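Local coordinates for ferritin heavy chain (Trichoplusia ni, PDB 1Z6O), which oxidises ferrous iron as the ferroxidase subunit of a secreted insect ferritin, a 24-chain shell of heavy and light chains that stores iron in soluble, non-toxic form, at residues I15-S20 and R81-N86; Q27-E32 and K73-L78; A35-L40 and L92-P97; L40-H45 and Q58-A63; N52-A57 and F182-L187. All blocks are in the same frame, centred on the assembly; numbering follows the deposited sequence.

Interaction 1 (I15-S20 and R81-N86); sequences ITMHRS and RGELTN
Arg-81 reaches from the end of helix 54-80 to Thr-16 and Met-17, which lie just ahead of helix 19-47. Its chain bends at chi2 and chi3 (both -68°), and this curl turns the guanidinium back toward the 15-20 segment. There Arg-81 NH2 donates to Thr-16 OG1 over 3.0 Å, with the hydroxyl tilted slightly from the guanidinium plane. Met-17 crosses the arginine at about a right angle, laying CG over the centre of one guanidinium face, 3.5 Å from Arg-81 NH2. Its SD rests near Arg-81 CB, so the methionine covers the flat cation with its CG and the aliphatic stem with its sulfur. At the guanidinium edge a water accepts from Arg-81 NE and from Thr-16 N. Two further waters join Glu-83 OE2 to the backbone of Met-17, one through N and the other through O. Ile-15 sends CG2 to within 3.6 Å of Arg-81 O. Arg-81 NH1 forms a salt bridge with Asp-138, and Tyr-154 of a second heavy-chain subunit makes a cation-pi contact with the guanidinium. Replacing Arg-81 by alanine removes the guanidinium, and Thr-16 OG1 and Asp-138 would probably be left without their cationic partner. Gly-82, where a CB would be jammed against the preceding carbonyl O and clash with Ile-15 CG1, ends helix 54-80 in a Schellman motif at this end of the ferritin four-helix bundle.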
# COMPACT_ATOMS: atom_id res chain seq x y z
N ILE M 15 53.11 20.96 10.53
CA ILE M 15 52.59 21.77 11.65
C ILE M 15 53.16 23.16 11.44
O ILE M 15 54.31 23.41 11.74
CB ILE M 15 53.06 21.17 13.00
CG1 ILE M 15 52.60 19.70 13.07
CG2 ILE M 15 52.49 21.98 14.17
CD1 ILE M 15 53.02 18.97 14.35
N THR M 16 52.33 24.09 10.98
CA THR M 16 52.84 25.41 10.60
C THR M 16 52.31 26.68 11.25
O THR M 16 52.77 27.76 10.91
CB THR M 16 52.63 25.59 9.10
OG1 THR M 16 51.24 25.45 8.81
CG2 THR M 16 53.40 24.52 8.30
N MET M 17 51.36 26.60 12.17
CA MET M 17 50.85 27.83 12.76
C MET M 17 51.96 28.58 13.49
O MET M 17 52.83 27.97 14.11
CB MET M 17 49.71 27.54 13.74
CG MET M 17 48.40 27.16 13.05
SD MET M 17 47.04 27.07 14.24
CE MET M 17 46.93 28.79 14.76
N HIS M 18 51.92 29.91 13.43
CA HIS M 18 52.92 30.70 14.13
C HIS M 18 52.37 31.20 15.46
O HIS M 18 51.15 31.23 15.67
CB HIS M 18 53.43 31.85 13.26
CG HIS M 18 54.49 31.42 12.30
ND1 HIS M 18 54.35 30.31 11.48
CD2 HIS M 18 55.73 31.92 12.05
CE1 HIS M 18 55.46 30.14 10.78
NE2 HIS M 18 56.31 31.10 11.11
N ARG M 19 53.28 31.58 16.35
CA ARG M 19 52.93 31.99 17.70
C ARG M 19 51.92 33.10 17.92
O ARG M 19 51.01 32.96 18.74
CB ARG M 19 54.22 32.32 18.47
CG ARG M 19 53.98 32.90 19.86
CD ARG M 19 55.24 32.80 20.73
NE ARG M 19 55.34 31.48 21.35
CZ ARG M 19 54.66 31.10 22.44
NH1 ARG M 19 53.83 31.94 23.04
NH2 ARG M 19 54.80 29.86 22.91
N SER M 20 52.06 34.21 17.21
CA SER M 20 51.13 35.30 17.43
C SER M 20 49.69 34.88 17.09
O SER M 20 48.74 35.15 17.83
CB SER M 20 51.55 36.51 16.59
OG SER M 20 50.58 37.54 16.69
N ARG M 81 45.41 21.42 13.01
CA ARG M 81 46.69 21.97 12.56
C ARG M 81 47.91 21.38 13.28
O ARG M 81 49.05 21.75 13.00
CB ARG M 81 46.68 23.51 12.70
CG ARG M 81 45.71 24.21 11.72
CD ARG M 81 46.18 24.06 10.25
NE ARG M 81 47.41 24.82 10.00
CZ ARG M 81 47.48 26.13 9.74
NH1 ARG M 81 46.37 26.86 9.68
NH2 ARG M 81 48.66 26.71 9.56
N GLY M 82 47.67 20.45 14.21
CA GLY M 82 48.78 19.81 14.90
C GLY M 82 49.15 20.43 16.23
O GLY M 82 50.18 20.08 16.82
N GLU M 83 48.32 21.34 16.73
CA GLU M 83 48.59 22.00 18.00
C GLU M 83 47.94 21.27 19.17
O GLU M 83 47.30 20.23 19.01
CB GLU M 83 48.07 23.44 17.97
CG GLU M 83 48.71 24.30 16.86
CD GLU M 83 50.21 24.53 17.08
OE1 GLU M 83 50.67 24.42 18.24
OE2 GLU M 83 50.93 24.82 16.11
N LEU M 84 48.11 21.84 20.36
CA LEU M 84 47.56 21.31 21.60
C LEU M 84 48.04 19.92 21.99
O LEU M 84 47.28 19.11 22.52
CB LEU M 84 46.02 21.38 21.57
CG LEU M 84 45.47 22.81 21.40
CD1 LEU M 84 43.94 22.80 21.43
CD2 LEU M 84 46.01 23.71 22.52
N THR M 85 49.31 19.64 21.72
CA THR M 85 49.91 18.38 22.15
C THR M 85 50.34 18.62 23.61
O THR M 85 50.73 17.70 24.32
CB THR M 85 51.12 18.00 21.30
OG1 THR M 85 51.98 19.14 21.16
CG2 THR M 85 50.65 17.53 19.92
N ASN M 86 50.28 19.89 24.03
CA ASN M 86 50.55 20.31 25.41
C ASN M 86 49.88 21.68 25.60
O ASN M 86 49.29 22.21 24.66
CB ASN M 86 52.05 20.38 25.71
CG ASN M 86 52.80 21.22 24.72
OD1 ASN M 86 53.29 20.71 23.70
ND2 ASN M 86 52.89 22.52 24.99
O HOH W 1 49.52 22.96 10.48
O HOH W 2 50.14 24.40 13.59
O HOH W 3 53.27 25.49 15.19

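Interaction 2 (Q27-E32 and K73-L78); sequences QQIQME and KLIEYL. With FE (Fe (III) ion), chain B.
Ile-29 and Leu-74 have the nearest CA atoms, 6.4 Å apart, where the helical segments 27-32 and 73-78 run nearly antiparallel, at 157°, their axes 9.9 Å apart at closest approach. The two side chains slide past one another in opposite directions, bringing Ile-29 CG1 to 3.5 Å from Leu-74 CB. With CG1 beside the backbone N (chi1 -74°) and chi2 extended, Ile-29 carries CD1 on to meet Leu-78 CD1 tip to tip at 3.7 Å. The same methyl touches Ile-75 CG1, whose chain crosses it at about a right angle. The branched isoleucine can thus fill the space among three apolar neighbours. Leu-74 CD1 packs against the methylenes of two polar residues, Gln-28 CG at 3.6 Å and Glu-32 CG. Beyond these carbons Gln-28 NE2 donates to Glu-32 OE1 over 3.0 Å at 161°; Glu-32 OE1 lies near the plane of the Gln-28 amide, whereas the N-H reaches that oxygen from above the carboxylate plane. Gln-28 OE1 is held in turn by Ser-122 of helix 105-132, so the amide is fixed at both ends and can steady the carboxylate as a second-shell residue. Glu-32 OE2 binds the iron at 2.0 Å. Two waters, together with Glu-67 and His-70, complete the coordination, marking the ferroxidase centre inside the four-helix bundle of a ferritin heavy chain.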
# COMPACT_ATOMS: atom_id res chain seq x y z
N GLN M 27 43.34 33.00 23.08
CA GLN M 27 42.62 34.05 23.79
C GLN M 27 41.16 34.08 23.34
O GLN M 27 40.25 34.30 24.14
CB GLN M 27 43.28 35.41 23.52
CG GLN M 27 42.63 36.57 24.26
CD GLN M 27 43.48 37.83 24.22
OE1 GLN M 27 44.66 37.80 24.59
NE2 GLN M 27 42.89 38.93 23.78
N GLN M 28 40.92 33.84 22.05
CA GLN M 28 39.54 33.84 21.54
C GLN M 28 38.74 32.68 22.16
O GLN M 28 37.56 32.82 22.46
CB GLN M 28 39.53 33.70 20.01
CG GLN M 28 38.14 33.91 19.38
CD GLN M 28 37.62 35.31 19.66
OE1 GLN M 28 38.37 36.27 19.60
NE2 GLN M 28 36.33 35.43 19.97
N ILE M 29 39.40 31.53 22.35
CA ILE M 29 38.73 30.38 22.96
C ILE M 29 38.23 30.75 24.36
O ILE M 29 37.09 30.45 24.72
CB ILE M 29 39.68 29.16 22.98
CG1 ILE M 29 39.82 28.61 21.55
CG2 ILE M 29 39.16 28.07 23.94
CD1 ILE M 29 41.03 27.67 21.34
N GLN M 30 39.07 31.42 25.14
CA GLN M 30 38.66 31.83 26.49
C GLN M 30 37.51 32.84 26.39
O GLN M 30 36.59 32.83 27.20
CB GLN M 30 39.83 32.45 27.27
CG GLN M 30 39.42 33.05 28.64
CD GLN M 30 38.82 32.01 29.59
OE1 GLN M 30 39.41 30.97 29.82
NE2 GLN M 30 37.65 32.31 30.15
N MET M 31 37.57 33.73 25.40
CA MET M 31 36.51 34.71 25.24
C MET M 31 35.15 34.05 24.93
O MET M 31 34.12 34.47 25.45
CB MET M 31 36.86 35.71 24.13
CG MET M 31 35.82 36.82 24.00
SD MET M 31 36.28 38.02 22.73
CE MET M 31 35.39 39.52 23.35
N GLU M 32 35.15 33.02 24.08
CA GLU M 32 33.90 32.32 23.75
C GLU M 32 33.35 31.65 25.01
O GLU M 32 32.14 31.68 25.26
CB GLU M 32 34.14 31.24 22.68
CG GLU M 32 34.72 31.76 21.36
CD GLU M 32 33.76 32.62 20.53
OE1 GLU M 32 34.25 33.35 19.64
OE2 GLU M 32 32.53 32.56 20.75
N LYS M 73 34.74 24.64 18.31
CA LYS M 73 35.18 24.71 16.92
C LYS M 73 36.60 25.28 16.80
O LYS M 73 37.38 24.82 15.97
CB LYS M 73 34.23 25.56 16.07
CG LYS M 73 32.88 24.91 15.80
CD LYS M 73 31.97 25.85 14.99
CE LYS M 73 32.58 26.16 13.62
NZ LYS M 73 31.73 27.06 12.79
N LEU M 74 36.92 26.28 17.61
CA LEU M 74 38.26 26.88 17.57
C LEU M 74 39.28 25.87 18.08
O LEU M 74 40.39 25.77 17.54
CB LEU M 74 38.30 28.15 18.42
CG LEU M 74 37.41 29.29 17.88
CD1 LEU M 74 37.38 30.43 18.90
CD2 LEU M 74 37.95 29.79 16.52
N ILE M 75 38.93 25.14 19.14
CA ILE M 75 39.82 24.12 19.67
C ILE M 75 40.05 23.03 18.61
O ILE M 75 41.19 22.59 18.39
CB ILE M 75 39.22 23.47 20.95
CG1 ILE M 75 39.26 24.49 22.10
CG2 ILE M 75 40.00 22.19 21.32
CD1 ILE M 75 38.42 24.07 23.32
N GLU M 76 38.99 22.60 17.94
CA GLU M 76 39.13 21.58 16.89
C GLU M 76 40.03 22.07 15.76
O GLU M 76 40.77 21.29 15.16
CB GLU M 76 37.77 21.19 16.30
CG GLU M 76 36.86 20.44 17.27
CD GLU M 76 37.29 18.99 17.49
OE1 GLU M 76 36.88 18.41 18.52
OE2 GLU M 76 38.01 18.43 16.63
N TYR M 77 39.97 23.36 15.44
CA TYR M 77 40.81 23.89 14.37
C TYR M 77 42.29 23.75 14.79
O TYR M 77 43.13 23.29 14.02
CB TYR M 77 40.48 25.37 14.09
CG TYR M 77 41.23 25.88 12.88
CD1 TYR M 77 40.65 25.81 11.61
CD2 TYR M 77 42.56 26.29 12.97
CE1 TYR M 77 41.38 26.13 10.46
CE2 TYR M 77 43.31 26.60 11.83
CZ TYR M 77 42.71 26.52 10.58
OH TYR M 77 43.45 26.75 9.44
N LEU M 78 42.61 24.17 16.01
CA LEU M 78 44.00 24.06 16.48
C LEU M 78 44.47 22.59 16.45
O LEU M 78 45.60 22.31 16.04
CB LEU M 78 44.13 24.61 17.91
CG LEU M 78 43.88 26.12 18.08
CD1 LEU M 78 44.09 26.51 19.55
CD2 LEU M 78 44.84 26.91 17.19
FE FE B . 30.91 33.01 19.72
O HOH W 4 29.77 34.67 19.39
O HOH W 5 32.17 33.53 18.19

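Interaction 3 (A35-L40 and L92-P97); sequences ASLQYL and LQVRPP
Leu-37 and Pro-97 carry most of the packing between helix 19-47 and the 92-97 segment of the long connection that leads to helix 105-132. The apolar part begins with Leu-37, which points toward the loop. Its CG stands beside the backbone N (chi1 -54°) and chi2 is fully extended, so Leu-37 CD1 reaches out to Val-94 CG1 at 4.0 Å. Leucine suits this place because its forked end can meet both the loop and Leu-49 of a neighbouring light chain. Val-94, in turn, packs on Tyr-53 of that light chain. The second group comprises contacts of carbon with polar atoms. Leu-37 CD1 lies 3.4 Å from Arg-95 O, a close van der Waals meeting with the backbone. Pro-97 turns its ring toward the helix and sets CG 3.9 Å from Leu-37 O. Alongside, Gln-38 folds at chi2 (61°), which brings its terminal amide over to Pro-97, with Gln-38 OE1 3.8 Å from Pro-97 CB. The polar business of that amide lies beyond the contact, since Gln-38 NE2 donates to Arg-99 O farther along the loop. Proline gives a compact, rigid ring with no backbone N-H to satisfy. Joined by shape and van der Waals contact, the loop lies against a buried helix face, while the glutamine's directional bond to Arg-99 O pins the chain just beyond Pro-97.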
# COMPACT_ATOMS: atom_id res chain seq x y z
N ALA M 35 31.77 34.18 27.19
CA ALA M 35 30.47 34.56 26.67
C ALA M 35 29.43 33.48 27.02
O ALA M 35 28.31 33.82 27.39
CB ALA M 35 30.52 34.77 25.14
N SER M 36 29.80 32.20 26.94
CA SER M 36 28.83 31.15 27.27
C SER M 36 28.39 31.29 28.72
O SER M 36 27.21 31.11 29.03
CB SER M 36 29.37 29.71 27.03
OG SER M 36 30.29 29.28 28.04
N LEU M 37 29.32 31.62 29.62
CA LEU M 37 28.98 31.77 31.03
C LEU M 37 28.10 32.98 31.29
O LEU M 37 27.21 32.94 32.13
CB LEU M 37 30.26 31.88 31.88
CG LEU M 37 31.27 30.74 31.67
CD1 LEU M 37 32.49 30.94 32.56
CD2 LEU M 37 30.61 29.42 31.99
N GLN M 38 28.34 34.07 30.56
CA GLN M 38 27.52 35.26 30.75
C GLN M 38 26.09 35.00 30.25
O GLN M 38 25.12 35.48 30.84
CB GLN M 38 28.15 36.47 30.03
CG GLN M 38 27.34 37.77 30.22
CD GLN M 38 27.25 38.19 31.68
OE1 GLN M 38 28.13 38.86 32.21
NE2 GLN M 38 26.18 37.76 32.36
N TYR M 39 25.95 34.24 29.16
CA TYR M 39 24.61 33.90 28.65
C TYR M 39 23.90 32.96 29.63
O TYR M 39 22.68 33.04 29.78
CB TYR M 39 24.69 33.25 27.26
CG TYR M 39 24.83 34.26 26.14
CD1 TYR M 39 25.81 34.12 25.16
CD2 TYR M 39 23.93 35.32 26.03
CE1 TYR M 39 25.89 35.02 24.07
CE2 TYR M 39 23.99 36.22 24.96
CZ TYR M 39 24.97 36.06 23.98
OH TYR M 39 24.99 36.93 22.92
N LEU M 40 24.64 32.07 30.28
CA LEU M 40 24.00 31.18 31.27
C LEU M 40 23.37 32.02 32.37
O LEU M 40 22.29 31.71 32.87
CB LEU M 40 25.00 30.23 31.94
CG LEU M 40 25.42 28.92 31.27
CD1 LEU M 40 26.36 28.15 32.23
CD2 LEU M 40 24.18 28.08 30.94
N LEU M 92 41.60 27.26 29.26
CA LEU M 92 40.36 27.81 29.81
C LEU M 92 40.32 27.93 31.30
O LEU M 92 40.96 27.18 32.02
CB LEU M 92 39.18 26.93 29.44
CG LEU M 92 38.91 26.70 27.97
CD1 LEU M 92 37.86 25.62 27.81
CD2 LEU M 92 38.48 28.03 27.38
N GLN M 93 39.50 28.87 31.75
CA GLN M 93 39.28 29.09 33.17
C GLN M 93 37.80 29.46 33.31
O GLN M 93 37.32 30.36 32.63
CB GLN M 93 40.18 30.22 33.67
CG GLN M 93 40.10 30.45 35.18
CD GLN M 93 40.40 29.20 36.00
OE1 GLN M 93 41.49 28.62 35.89
NE2 GLN M 93 39.45 28.79 36.83
N VAL M 94 37.07 28.74 34.14
CA VAL M 94 35.67 29.04 34.38
C VAL M 94 35.61 29.96 35.59
O VAL M 94 36.15 29.64 36.64
CB VAL M 94 34.87 27.75 34.68
CG1 VAL M 94 33.48 28.10 35.20
CG2 VAL M 94 34.77 26.90 33.43
N ARG M 95 34.98 31.12 35.44
CA ARG M 95 34.84 32.08 36.54
C ARG M 95 33.43 32.64 36.51
O ARG M 95 32.79 32.67 35.47
CB ARG M 95 35.83 33.23 36.37
CG ARG M 95 37.28 32.80 36.39
CD ARG M 95 38.16 33.86 35.75
NE ARG M 95 39.47 33.31 35.41
CZ ARG M 95 40.36 33.92 34.64
NH1 ARG M 95 40.08 35.10 34.11
NH2 ARG M 95 41.52 33.33 34.37
N PRO M 96 32.93 33.11 37.66
CA PRO M 96 31.58 33.67 37.70
C PRO M 96 31.50 34.86 36.74
O PRO M 96 32.43 35.63 36.62
CB PRO M 96 31.42 34.12 39.16
CG PRO M 96 32.35 33.19 39.91
CD PRO M 96 33.56 33.13 39.00
N PRO M 97 30.37 35.00 36.03
CA PRO M 97 30.26 36.13 35.11
C PRO M 97 30.13 37.45 35.88
O PRO M 97 29.71 37.47 37.03
CB PRO M 97 29.01 35.80 34.29
CG PRO M 97 28.19 35.01 35.24
CD PRO M 97 29.20 34.11 35.92

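Interaction 4 (L40-H45 and Q58-A63); sequences LAMGAH and QLFFDA
Phe-61 lays its ring flat against the backbone at Gly-43, and one turn of the helix away Leu-40 adds a side-chain contact. Gly-43 CA sits 3.8 Å from the Phe-61 ring centroid and 11° off the normal, a CH-pi contact over the face; Phe-61 CZ comes to 3.4 Å from Gly-43 C. A side chain at Gly-43 would run into Phe-61 CD2, so the glycine lets the ring reach the main chain. The chi1 of -81° puts the phenylalanine CG beside its own backbone N, and the ring then swings across toward the 40-45 segment. Leu-40 comes at it at about a right angle, with Leu-40 CD2 4.0 Å from Phe-61 CD2. Phe-60 offers its ring to Met-42 instead. The methionine chain is extended beyond CG and delivers Met-42 SD over the ring centre, 3.8 Å from the Phe-60 centroid, in a Met-aromatic contact. Nearer the backbone, Met-42 CB packs 3.7 Å from Phe-60 CG. Leu-59 CD2 lies over the opposite face of the Phe-60 ring, toward its rim. A serine in place of Phe-61 would probably open a gap over Gly-43 and leave Leu-40 CD2 without its aromatic neighbour. The local axes approach to 7.5 Å at 159°, and Phe-60 also touches Ala-108 of helix 105-132. The chemistry is therefore dispersion and weak CH and sulfur contacts with aromatic faces: glycine buys the close approach, and the two successive rings pack on different parts of the facing helix, one on its backbone and one on Met-42.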
# COMPACT_ATOMS: atom_id res chain seq x y z
N LEU M 40 24.64 32.07 30.28
CA LEU M 40 24.00 31.18 31.27
C LEU M 40 23.37 32.02 32.37
O LEU M 40 22.29 31.71 32.87
CB LEU M 40 25.00 30.23 31.94
CG LEU M 40 25.42 28.92 31.27
CD1 LEU M 40 26.36 28.15 32.23
CD2 LEU M 40 24.18 28.08 30.94
N ALA M 41 24.07 33.08 32.78
CA ALA M 41 23.54 33.94 33.84
C ALA M 41 22.29 34.68 33.37
O ALA M 41 21.38 34.94 34.17
CB ALA M 41 24.62 34.94 34.30
N MET M 42 22.22 35.03 32.09
CA MET M 42 21.02 35.69 31.57
C MET M 42 19.87 34.69 31.57
O MET M 42 18.74 35.03 31.94
CB MET M 42 21.23 36.21 30.14
CG MET M 42 22.19 37.38 30.04
SD MET M 42 22.17 38.04 28.33
CE MET M 42 23.36 39.40 28.49
N GLY M 43 20.15 33.46 31.14
CA GLY M 43 19.10 32.44 31.15
C GLY M 43 18.58 32.23 32.56
O GLY M 43 17.37 32.12 32.79
N ALA M 44 19.49 32.18 33.53
CA ALA M 44 19.10 31.99 34.93
C ALA M 44 18.22 33.15 35.42
O ALA M 44 17.23 32.94 36.12
CB ALA M 44 20.37 31.91 35.81
N HIS M 45 18.59 34.38 35.06
CA HIS M 45 17.81 35.54 35.49
C HIS M 45 16.37 35.51 34.98
O HIS M 45 15.42 35.71 35.74
CB HIS M 45 18.47 36.84 35.01
CG HIS M 45 17.65 38.07 35.27
ND1 HIS M 45 17.63 38.71 36.49
CD2 HIS M 45 16.78 38.74 34.47
CE1 HIS M 45 16.78 39.73 36.44
NE2 HIS M 45 16.25 39.77 35.23
N GLN M 58 14.98 30.85 27.40
CA GLN M 58 15.37 29.87 26.39
C GLN M 58 16.31 30.48 25.35
O GLN M 58 17.26 29.83 24.90
CB GLN M 58 14.12 29.32 25.69
CG GLN M 58 14.37 28.23 24.65
CD GLN M 58 13.12 27.93 23.81
OE1 GLN M 58 12.81 28.65 22.85
NE2 GLN M 58 12.39 26.89 24.18
N LEU M 59 16.04 31.72 24.96
CA LEU M 59 16.88 32.42 23.99
C LEU M 59 18.33 32.47 24.50
O LEU M 59 19.27 32.18 23.76
CB LEU M 59 16.40 33.86 23.78
CG LEU M 59 17.23 34.75 22.83
CD1 LEU M 59 17.02 34.28 21.39
CD2 LEU M 59 16.80 36.22 22.96
N PHE M 60 18.50 32.82 25.76
CA PHE M 60 19.84 32.94 26.31
C PHE M 60 20.50 31.62 26.68
O PHE M 60 21.72 31.51 26.58
CB PHE M 60 19.84 33.95 27.47
CG PHE M 60 19.49 35.36 27.02
CD1 PHE M 60 20.15 35.94 25.94
CD2 PHE M 60 18.49 36.09 27.66
CE1 PHE M 60 19.82 37.23 25.50
CE2 PHE M 60 18.16 37.38 27.23
CZ PHE M 60 18.83 37.95 26.14
N PHE M 61 19.73 30.61 27.09
CA PHE M 61 20.34 29.31 27.36
C PHE M 61 20.82 28.76 26.00
O PHE M 61 21.87 28.14 25.91
CB PHE M 61 19.34 28.33 27.99
CG PHE M 61 19.16 28.52 29.49
CD1 PHE M 61 17.89 28.55 30.05
CD2 PHE M 61 20.27 28.65 30.33
CE1 PHE M 61 17.71 28.71 31.44
CE2 PHE M 61 20.11 28.81 31.71
CZ PHE M 61 18.82 28.83 32.27
N ASP M 62 20.03 28.97 24.94
CA ASP M 62 20.44 28.51 23.60
C ASP M 62 21.73 29.23 23.19
O ASP M 62 22.64 28.62 22.63
CB ASP M 62 19.37 28.81 22.53
CG ASP M 62 18.14 27.91 22.64
OD1 ASP M 62 18.19 26.91 23.39
OD2 ASP M 62 17.13 28.19 21.96
N ALA M 63 21.80 30.54 23.47
CA ALA M 63 23.01 31.31 23.13
C ALA M 63 24.22 30.80 23.91
O ALA M 63 25.33 30.76 23.38
CB ALA M 63 22.79 32.81 23.43

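Interaction 5 (N52-A57 and F182-L187); sequences NRPGFA and FDKKLL
The first turn of helix 54-80, whose N-cap position is Arg-53, gives its N-H groups to Asp-183 of the short helix 175-186, the fifth helix that ferritins add to their four-helix bundle. Asp-183 OD1 accepts a hydrogen bond from Phe-56 N over 2.9 Å at 151°, met nearly along the C-O direction. Gly-55 N, 2.8 Å from Asp-183 OD1, adds weak bonds to both carboxylate oxygens. With CG opposite the backbone N (chi1 179°), the aspartate stretches across to these first-turn amides. Asp-183 OD2 is gripped through its anti lone pair by Lys-184 NZ at 2.8 Å in a salt bridge, and a water links that ammonium to Asn-52 O. Gly-55 has no room for a side chain, since a CB would collide with Asp-183 O; instead Gly-55 CA makes a C-H...O contact with that oxygen and lies 3.6 Å from Leu-187 CG. Pro-54 suits the first turn, where a backbone N-H has no helical acceptor to pair with, and touches Leu-187 CD1 through its CG. Leu-186 CD1 stands almost squarely over the Phe-56 ring, 3.8 Å from the centroid, in a CH-pi contact. Phe-56 also meets Phe-182: the planes are near parallel, at 26°, but barely overlap, touching from Phe-56 CZ to Phe-182 CD2 at 3.6 Å. Arg-53 is engaged by Glu-179 and by Asp-184 of a light chain. A buried carboxylate balanced by first-turn N-H groups and an ammonium would probably stay ionised, its negative charge complementing the positive end of the helix dipole.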
# COMPACT_ATOMS: atom_id res chain seq x y z
N ASN M 52 10.01 35.66 35.29
CA ASN M 52 9.14 34.82 34.48
C ASN M 52 9.02 35.15 32.99
O ASN M 52 7.92 35.40 32.49
CB ASN M 52 7.73 34.80 35.13
CG ASN M 52 6.90 33.62 34.68
OD1 ASN M 52 7.37 32.49 34.66
ND2 ASN M 52 5.64 33.88 34.32
N ARG M 53 10.15 35.13 32.28
CA ARG M 53 10.15 35.38 30.84
C ARG M 53 10.82 34.14 30.23
O ARG M 53 12.00 34.16 29.88
CB ARG M 53 10.96 36.64 30.53
CG ARG M 53 10.32 37.93 31.10
CD ARG M 53 8.97 38.20 30.44
NE ARG M 53 8.38 39.47 30.88
CZ ARG M 53 7.15 39.60 31.38
NH1 ARG M 53 6.38 38.53 31.53
NH2 ARG M 53 6.68 40.79 31.73
N PRO M 54 10.06 33.03 30.11
CA PRO M 54 10.60 31.79 29.56
C PRO M 54 11.14 31.89 28.13
O PRO M 54 12.04 31.13 27.75
CB PRO M 54 9.43 30.80 29.69
CG PRO M 54 8.21 31.71 29.58
CD PRO M 54 8.63 32.89 30.44
N GLY M 55 10.58 32.81 27.35
CA GLY M 55 11.06 32.99 25.98
C GLY M 55 12.48 33.54 26.02
O GLY M 55 13.36 33.05 25.31
N PHE M 56 12.70 34.57 26.83
CA PHE M 56 14.05 35.13 26.97
C PHE M 56 14.99 34.12 27.61
O PHE M 56 16.15 34.01 27.21
CB PHE M 56 14.03 36.40 27.83
CG PHE M 56 13.62 37.63 27.08
CD1 PHE M 56 12.31 38.08 27.11
CD2 PHE M 56 14.55 38.34 26.32
CE1 PHE M 56 11.92 39.23 26.40
CE2 PHE M 56 14.18 39.48 25.60
CZ PHE M 56 12.86 39.93 25.64
N ALA M 57 14.51 33.37 28.60
CA ALA M 57 15.37 32.38 29.25
C ALA M 57 15.88 31.38 28.22
O ALA M 57 17.08 31.09 28.18
CB ALA M 57 14.60 31.64 30.36
N PHE M 182 6.06 39.86 23.50
CA PHE M 182 7.33 39.64 22.81
C PHE M 182 7.98 38.34 23.29
O PHE M 182 8.50 37.55 22.50
CB PHE M 182 8.26 40.83 23.08
CG PHE M 182 9.53 40.81 22.27
CD1 PHE M 182 9.58 41.46 21.03
CD2 PHE M 182 10.67 40.17 22.74
CE1 PHE M 182 10.77 41.46 20.27
CE2 PHE M 182 11.86 40.16 21.99
CZ PHE M 182 11.91 40.81 20.76
N ASP M 183 7.92 38.12 24.60
CA ASP M 183 8.49 36.92 25.22
C ASP M 183 7.82 35.66 24.68
O ASP M 183 8.49 34.67 24.38
CB ASP M 183 8.30 36.98 26.75
CG ASP M 183 8.86 35.75 27.47
OD1 ASP M 183 10.09 35.58 27.50
OD2 ASP M 183 8.05 34.94 28.00
N LYS M 184 6.49 35.67 24.56
CA LYS M 184 5.81 34.48 24.05
C LYS M 184 6.12 34.28 22.56
O LYS M 184 6.20 33.14 22.10
CB LYS M 184 4.30 34.57 24.31
CG LYS M 184 3.97 34.71 25.80
CD LYS M 184 4.73 33.68 26.64
CE LYS M 184 4.66 33.99 28.14
NZ LYS M 184 5.34 35.28 28.49
N LYS M 185 6.30 35.37 21.83
CA LYS M 185 6.66 35.26 20.41
C LYS M 185 8.03 34.56 20.29
O LYS M 185 8.28 33.83 19.34
CB LYS M 185 6.76 36.63 19.74
CG LYS M 185 5.45 37.38 19.61
CD LYS M 185 4.64 36.87 18.46
CE LYS M 185 3.45 37.77 18.18
NZ LYS M 185 2.78 37.30 16.93
N LEU M 186 8.92 34.77 21.26
CA LEU M 186 10.23 34.10 21.21
C LEU M 186 10.03 32.59 21.31
O LEU M 186 10.86 31.82 20.83
CB LEU M 186 11.15 34.56 22.35
CG LEU M 186 11.65 36.01 22.27
CD1 LEU M 186 12.40 36.37 23.55
CD2 LEU M 186 12.56 36.17 21.04
N LEU M 187 8.93 32.17 21.93
CA LEU M 187 8.62 30.74 22.06
C LEU M 187 7.78 30.25 20.88
O LEU M 187 7.38 29.09 20.85
CB LEU M 187 7.85 30.47 23.35
CG LEU M 187 8.56 30.73 24.67
CD1 LEU M 187 7.57 30.61 25.82
CD2 LEU M 187 9.71 29.73 24.83
O HOH W 6 5.42 35.22 31.28

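The contacts span the long axis of the bundle, from interaction 1 at one end to interaction 5 at the other, with centres about 43 Å apart. Helix 19-47 runs through interactions 1 to 4, and helix 54-80 joins it in 2 and 4, where the pair packs at two places about 21 Å apart. Interaction 4 is nested inside the chain loop closed by 2, which is itself nested within 1; interaction 3 crosses both 1 and 2, and 5 crosses all the others. Interactions 2 and 3 touch through Gln-30 OE1 and Gln-93 N. The iron-binding helix pair is thus met by the long loop at two places, interactions 1 and 3, and by the fifth helix at its far end.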